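Local coordinates for protein minor fimbrium tip subunit Mfa3 (Porphyromonas gingivalis ATCC 33277, PDB 5NF4) that forms part of the tip of the minor fimbriae, surface filaments that mediate biofilm formation and adhesion to host cells and to other oral bacteria, at residues 136-140 and 141-145; 173-176 and 177-180; 241-244 and 245-248. All blocks are in the same frame, centred on the assembly; numbering follows the deposited sequence.

Contact 1: residues 136-140 and 141-145; sequences NHFMQ and VFRDL. With FMT (formic acid), chain C.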
# COMPACT_ATOMS: atom_id res chain seq x y z
N ASN A 136 4.59 -16.02 -9.39
CA ASN A 136 4.14 -16.00 -8.01
C ASN A 136 5.29 -15.85 -6.99
O ASN A 136 5.14 -15.12 -6.01
CB ASN A 136 3.33 -17.23 -7.69
CG ASN A 136 1.90 -17.11 -8.25
OD1 ASN A 136 1.23 -16.10 -8.04
ND2 ASN A 136 1.46 -18.10 -8.99
N HIS A 137 6.42 -16.51 -7.23
CA HIS A 137 7.59 -16.29 -6.36
C HIS A 137 7.99 -14.82 -6.37
O HIS A 137 8.28 -14.24 -5.31
CB HIS A 137 8.77 -17.19 -6.78
CG HIS A 137 8.64 -18.63 -6.38
ND1 HIS A 137 8.24 -19.05 -5.13
CD2 HIS A 137 8.88 -19.77 -7.09
CE1 HIS A 137 8.23 -20.37 -5.08
NE2 HIS A 137 8.61 -20.83 -6.26
N PHE A 138 8.00 -14.20 -7.56
CA PHE A 138 8.39 -12.81 -7.69
C PHE A 138 7.43 -11.92 -6.90
O PHE A 138 7.87 -11.00 -6.19
CB PHE A 138 8.41 -12.40 -9.17
CG PHE A 138 8.90 -10.99 -9.42
CD1 PHE A 138 8.02 -9.90 -9.34
CD2 PHE A 138 10.24 -10.75 -9.71
CE1 PHE A 138 8.48 -8.60 -9.59
CE2 PHE A 138 10.71 -9.46 -9.92
CZ PHE A 138 9.84 -8.38 -9.86
N MET A 139 6.13 -12.17 -7.04
CA MET A 139 5.14 -11.39 -6.29
C MET A 139 5.31 -11.49 -4.76
O MET A 139 4.94 -10.57 -4.03
CB MET A 139 3.72 -11.81 -6.61
CG MET A 139 3.33 -11.60 -8.06
SD MET A 139 3.31 -9.90 -8.70
CE MET A 139 1.76 -9.38 -8.03
N GLN A 140 5.84 -12.61 -4.28
CA GLN A 140 5.92 -12.92 -2.86
C GLN A 140 7.21 -12.42 -2.24
O GLN A 140 7.35 -12.47 -1.04
CB GLN A 140 5.76 -14.43 -2.65
CG GLN A 140 4.33 -14.91 -2.97
CD GLN A 140 4.24 -16.41 -3.33
OE1 GLN A 140 5.17 -17.18 -3.10
NE2 GLN A 140 3.10 -16.81 -3.90
N VAL A 141 8.15 -11.94 -3.05
CA VAL A 141 9.44 -11.46 -2.49
C VAL A 141 9.24 -10.32 -1.49
O VAL A 141 8.44 -9.41 -1.74
CB VAL A 141 10.39 -11.00 -3.64
CG1 VAL A 141 11.65 -10.27 -3.11
CG2 VAL A 141 10.82 -12.20 -4.48
N PHE A 142 9.96 -10.38 -0.37
CA PHE A 142 10.02 -9.26 0.58
C PHE A 142 11.05 -8.26 0.05
O PHE A 142 12.22 -8.58 -0.15
CB PHE A 142 10.34 -9.80 1.99
CG PHE A 142 9.34 -10.79 2.47
CD1 PHE A 142 8.01 -10.44 2.67
CD2 PHE A 142 9.73 -12.11 2.68
CE1 PHE A 142 7.07 -11.38 3.08
CE2 PHE A 142 8.80 -13.04 3.12
CZ PHE A 142 7.46 -12.67 3.30
N ARG A 143 10.60 -7.05 -0.22
CA ARG A 143 11.43 -6.03 -0.87
C ARG A 143 11.60 -4.85 0.08
O ARG A 143 10.61 -4.37 0.67
CB ARG A 143 10.79 -5.55 -2.19
CG ARG A 143 10.47 -6.73 -3.15
CD ARG A 143 9.80 -6.31 -4.47
NE ARG A 143 9.58 -7.52 -5.30
CZ ARG A 143 10.52 -8.12 -6.02
NH1 ARG A 143 11.74 -7.61 -6.13
NH2 ARG A 143 10.25 -9.25 -6.64
N ASP A 144 12.82 -4.35 0.22
CA ASP A 144 13.01 -3.27 1.17
C ASP A 144 12.50 -1.97 0.57
O ASP A 144 12.91 -1.61 -0.53
CB ASP A 144 14.48 -3.17 1.57
CG ASP A 144 15.43 -3.01 0.40
OD1 ASP A 144 15.41 -3.83 -0.55
OD2 ASP A 144 16.21 -2.01 0.44
N LEU A 145 11.59 -1.29 1.28
CA LEU A 145 11.05 -0.02 0.79
C LEU A 145 12.14 1.01 0.63
O LEU A 145 12.96 1.19 1.53
CB LEU A 145 9.95 0.49 1.74
CG LEU A 145 9.11 1.66 1.23
CD1 LEU A 145 8.11 1.12 0.13
CD2 LEU A 145 8.35 2.31 2.35
C FMT C . 7.82 -17.33 -1.39
O1 FMT C . 8.82 -17.59 -0.73
O2 FMT C . 7.81 -17.50 -2.61
O HOH W 1 7.20 -8.71 -3.94
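Phe138 and Val141 meet where helix 132-140 gives way to an extended chain, Val141 N donating a 3.3 Å hydrogen bond to Phe138 O. This donor stands well above the carbonyl plane. From the other face of that plane the same oxygen accepts Arg143 NH2 at 3.0 Å, in a fairly straight bond (160°), so two N-H groups grip it. The acceptor lies close to the guanidinium plane, and NH2 also sits over the centre of the Phe138 ring, giving a cation-pi contact with Arg143 CZ 4.1 Å from the ring centroid. Phe138 turns its CG anti to the backbone N (chi1 -176°), bringing the ring under the long, extended arginine. A water accepts from Arg143 NE at 3.0 Å and lies 2.9 Å from Met139 O. On the helix surface, His137 ND1 donates to O2 of a bound formic acid, probably from the crystallisation liquor, at 3.0 Å, in the ring plane. A cation folded back onto a carbonyl of the last turn would be favoured at the C-terminal end of a helix, the negative end of its dipole; here it marks the passage into strand 143-144, which pairs antiparallel with strand 221-222.

Contact 2: residues 173-176 and 177-180; sequences GGTI and TQPL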
# COMPACT_ATOMS: atom_id res chain seq x y z
N GLY A 173 -11.84 -12.83 -30.16
CA GLY A 173 -12.31 -11.71 -30.96
C GLY A 173 -11.43 -10.48 -30.88
O GLY A 173 -10.31 -10.52 -30.38
N GLY A 174 -11.97 -9.37 -31.39
CA GLY A 174 -11.27 -8.11 -31.42
C GLY A 174 -10.36 -8.04 -32.63
O GLY A 174 -10.05 -9.05 -33.24
N THR A 175 -9.95 -6.83 -32.98
CA THR A 175 -8.96 -6.62 -34.02
C THR A 175 -7.89 -5.69 -33.48
O THR A 175 -8.07 -5.11 -32.41
CB THR A 175 -9.58 -6.02 -35.27
OG1 THR A 175 -9.97 -4.67 -34.99
CG2 THR A 175 -10.82 -6.82 -35.69
N ILE A 176 -6.79 -5.49 -34.20
CA ILE A 176 -5.70 -4.68 -33.65
C ILE A 176 -6.18 -3.23 -33.50
O ILE A 176 -5.75 -2.52 -32.58
CB ILE A 176 -4.43 -4.75 -34.54
CG1 ILE A 176 -3.28 -3.92 -33.94
CG2 ILE A 176 -4.74 -4.29 -35.96
CD1 ILE A 176 -2.89 -4.28 -32.50
N THR A 177 -7.10 -2.81 -34.36
CA THR A 177 -7.65 -1.45 -34.32
C THR A 177 -8.96 -1.36 -33.54
O THR A 177 -9.34 -0.27 -33.08
CB THR A 177 -7.87 -0.88 -35.74
OG1 THR A 177 -8.61 -1.82 -36.53
CG2 THR A 177 -6.53 -0.59 -36.41
N GLN A 178 -9.64 -2.48 -33.39
CA GLN A 178 -10.88 -2.56 -32.61
C GLN A 178 -10.82 -3.71 -31.59
O GLN A 178 -11.53 -4.72 -31.75
CB GLN A 178 -12.09 -2.75 -33.52
CG GLN A 178 -12.37 -1.56 -34.42
CD GLN A 178 -12.85 -0.36 -33.64
OE1 GLN A 178 -13.94 -0.38 -33.06
NE2 GLN A 178 -12.04 0.69 -33.61
N PRO A 179 -9.99 -3.57 -30.56
CA PRO A 179 -9.81 -4.66 -29.59
C PRO A 179 -10.98 -4.80 -28.63
O PRO A 179 -11.78 -3.90 -28.46
CB PRO A 179 -8.53 -4.26 -28.83
CG PRO A 179 -8.49 -2.77 -28.95
CD PRO A 179 -9.07 -2.44 -30.30
N LEU A 180 -11.08 -5.97 -28.01
CA LEU A 180 -12.06 -6.19 -26.95
C LEU A 180 -11.56 -5.57 -25.63
O LEU A 180 -10.43 -5.84 -25.24
CB LEU A 180 -12.29 -7.69 -26.76
CG LEU A 180 -12.69 -8.47 -28.02
CD1 LEU A 180 -12.69 -9.97 -27.73
CD2 LEU A 180 -14.03 -8.01 -28.52
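Thr175 and Gln178 face each other across a tight reversal of the chain and are joined by two hydrogen bonds. Thr175 N donates to Gln178 O at 2.9 Å, nearly straight at 164° although the donor stands above the carbonyl plane. In the second bond the threonine side chain takes part: its OG1 accepts Gln178 N at 2.7 Å, bent to 137°. With chi1 at 69°, OG1 lies between the backbone N and the carbonyl carbon, which swings it over the turn toward that N-H; a short hydroxyl side chain is well suited to bonding the backbone so close to its own. The two side chains run side by side, and Gln178 CB packs 3.2 Å from Thr175 OG1.

The backbone of Ile176 and Thr177 has the helical angles of the central pair of a type I beta turn, and this turn forms the tip of the connection between the antiparallel strands 161-170 and 180-205. Strand 41-49 lies beside it: Tyr42 bonds through its backbone to both Gly173 and Leu180, and touches the side chains of Ile176 and Pro179.

Among the weaker contacts, Gly174 CA offers a C-H to Gln178 O at 3.4 Å. Positive phi at both Gly173 and Gly174 is readily adopted by glycine, and without beta carbons they let Leu180 come close.

Van der Waals packing fills in the turn. Leu180 lays CD1 against Gly173 C at 3.4 Å and CG against Gly174 N at 3.6 Å, its branched end covering the bare glycine backbone. Pro179, whose nitrogen has no proton to give, instead rests its CD 3.5 Å from Thr175 O. At the exposed tip, the CG2 methyls of Ile176 and Thr177 touch at 4.1 Å, their side chains crossing at about a right angle.

Contact 3: residues 241-244 and 245-248; sequences RRVG and ATNQ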
# COMPACT_ATOMS: atom_id res chain seq x y z
N ARG A 241 6.46 14.33 7.65
CA ARG A 241 6.71 15.55 6.90
C ARG A 241 5.49 16.45 6.93
O ARG A 241 4.38 16.03 6.61
CB ARG A 241 7.12 15.22 5.47
CG ARG A 241 8.54 14.67 5.38
CD ARG A 241 9.11 14.73 3.98
NE ARG A 241 10.44 14.13 3.89
CZ ARG A 241 11.11 13.93 2.76
NH1 ARG A 241 10.58 14.28 1.60
NH2 ARG A 241 12.31 13.36 2.79
N ARG A 242 5.73 17.68 7.34
CA ARG A 242 4.68 18.68 7.39
C ARG A 242 4.32 19.10 5.99
O ARG A 242 5.19 19.41 5.19
CB ARG A 242 5.13 19.88 8.20
CG ARG A 242 4.04 20.91 8.45
CD ARG A 242 4.56 22.14 9.19
NE ARG A 242 3.44 22.84 9.79
CZ ARG A 242 3.47 23.50 10.94
NH1 ARG A 242 4.60 23.60 11.64
NH2 ARG A 242 2.36 24.06 11.38
N VAL A 243 3.03 19.11 5.69
CA VAL A 243 2.55 19.63 4.43
C VAL A 243 2.60 21.15 4.49
O VAL A 243 1.69 21.81 5.02
CB VAL A 243 1.13 19.12 4.12
CG1 VAL A 243 0.58 19.76 2.85
CG2 VAL A 243 1.16 17.60 4.02
N GLY A 244 3.70 21.70 3.96
CA GLY A 244 3.91 23.13 3.91
C GLY A 244 3.83 23.78 5.27
O GLY A 244 4.54 23.39 6.20
N ALA A 245 2.93 24.76 5.39
CA ALA A 245 2.70 25.46 6.65
C ALA A 245 1.32 25.10 7.24
O ALA A 245 0.83 25.79 8.12
CB ALA A 245 2.81 26.95 6.44
N THR A 246 0.72 24.01 6.78
CA THR A 246 -0.57 23.59 7.30
C THR A 246 -0.35 22.80 8.58
O THR A 246 0.79 22.65 9.01
CB THR A 246 -1.36 22.73 6.29
OG1 THR A 246 -0.74 21.45 6.17
CG2 THR A 246 -1.40 23.42 4.92
N ASN A 247 -1.43 22.29 9.17
CA ASN A 247 -1.32 21.51 10.41
C ASN A 247 -1.49 20.02 10.14
O ASN A 247 -1.92 19.23 11.00
CB ASN A 247 -2.35 22.02 11.42
CG ASN A 247 -2.05 23.42 11.86
OD1 ASN A 247 -0.90 23.85 11.82
ND2 ASN A 247 -3.08 24.16 12.29
N GLN A 248 -1.10 19.64 8.92
CA GLN A 248 -1.13 18.27 8.48
C GLN A 248 0.29 17.71 8.31
O GLN A 248 1.12 18.34 7.66
CB GLN A 248 -1.88 18.17 7.16
CG GLN A 248 -1.88 16.75 6.58
CD GLN A 248 -2.54 16.69 5.21
OE1 GLN A 248 -2.38 17.59 4.38
NE2 GLN A 248 -3.31 15.64 4.98
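Val243 and Thr246 close a type II' beta turn at the end of the hairpin that joins strand 238-242 to strand 248-254. Gly244 occupies the second position, where the turn requires a positive phi that glycine adopts easily, and Ala245 follows as a small residue on the exposed outside.

Backbone bonds set the frame. Thr246 N donates to Val243 O at 3.0 Å, and beyond the turn Val243 N donates to Gln248 O at 2.8 Å in an almost straight bond.

Side-chain hydroxyl and backbone also work together. Thr246 OG1 gives its proton to Val243 O at 2.7 Å, on a lone pair in the carbonyl plane, so this oxygen is held twice by one residue. The hydroxyl's position between the backbone N and the carbonyl carbon (chi1 71°) turns it inward, where it also accepts a weak bond from Gln248 N.

In van der Waals contact, a valine methyl, Val243 CG2, lies 3.6 Å from Gln248 OE1, the glutamine crossing the valine at a slant on an extended chain that carries its NE2 to a hydrogen bond with Asp200 OD1.

The guanidinium bonds belong to Arg242, long enough to reach across the hairpin. Its NE donates to Thr246 O at 2.8 Å, approaching almost in line with the C=O bond, with the oxygen in the guanidinium plane. NH2 adds a weak bond to the same oxygen, and another weak one, 3.3 Å long, to Asn247 OD1.

In the fold
From the N terminus, contact 1 comes first, where helix 132-140 passes into strand 143-144, which pairs with the much later strand 221-222. Contact 2 then closes the short reversal between strands 161-170 and 180-205, beside strand 41-49. Contact 3 closes the hairpin between strands 238-242 and 248-254. The three follow one another in series, with none enclosing or crossing another. They are separate surface features: contacts 1 and 3 lie on opposite sides of the chain's centre, about 12 Å apart at their nearest atoms, whereas contacts 2 and 3 have centres about 48 Å apart. Strand 180-205 connects their regions, starting at contact 2 and pairing farther along with strand 248-254.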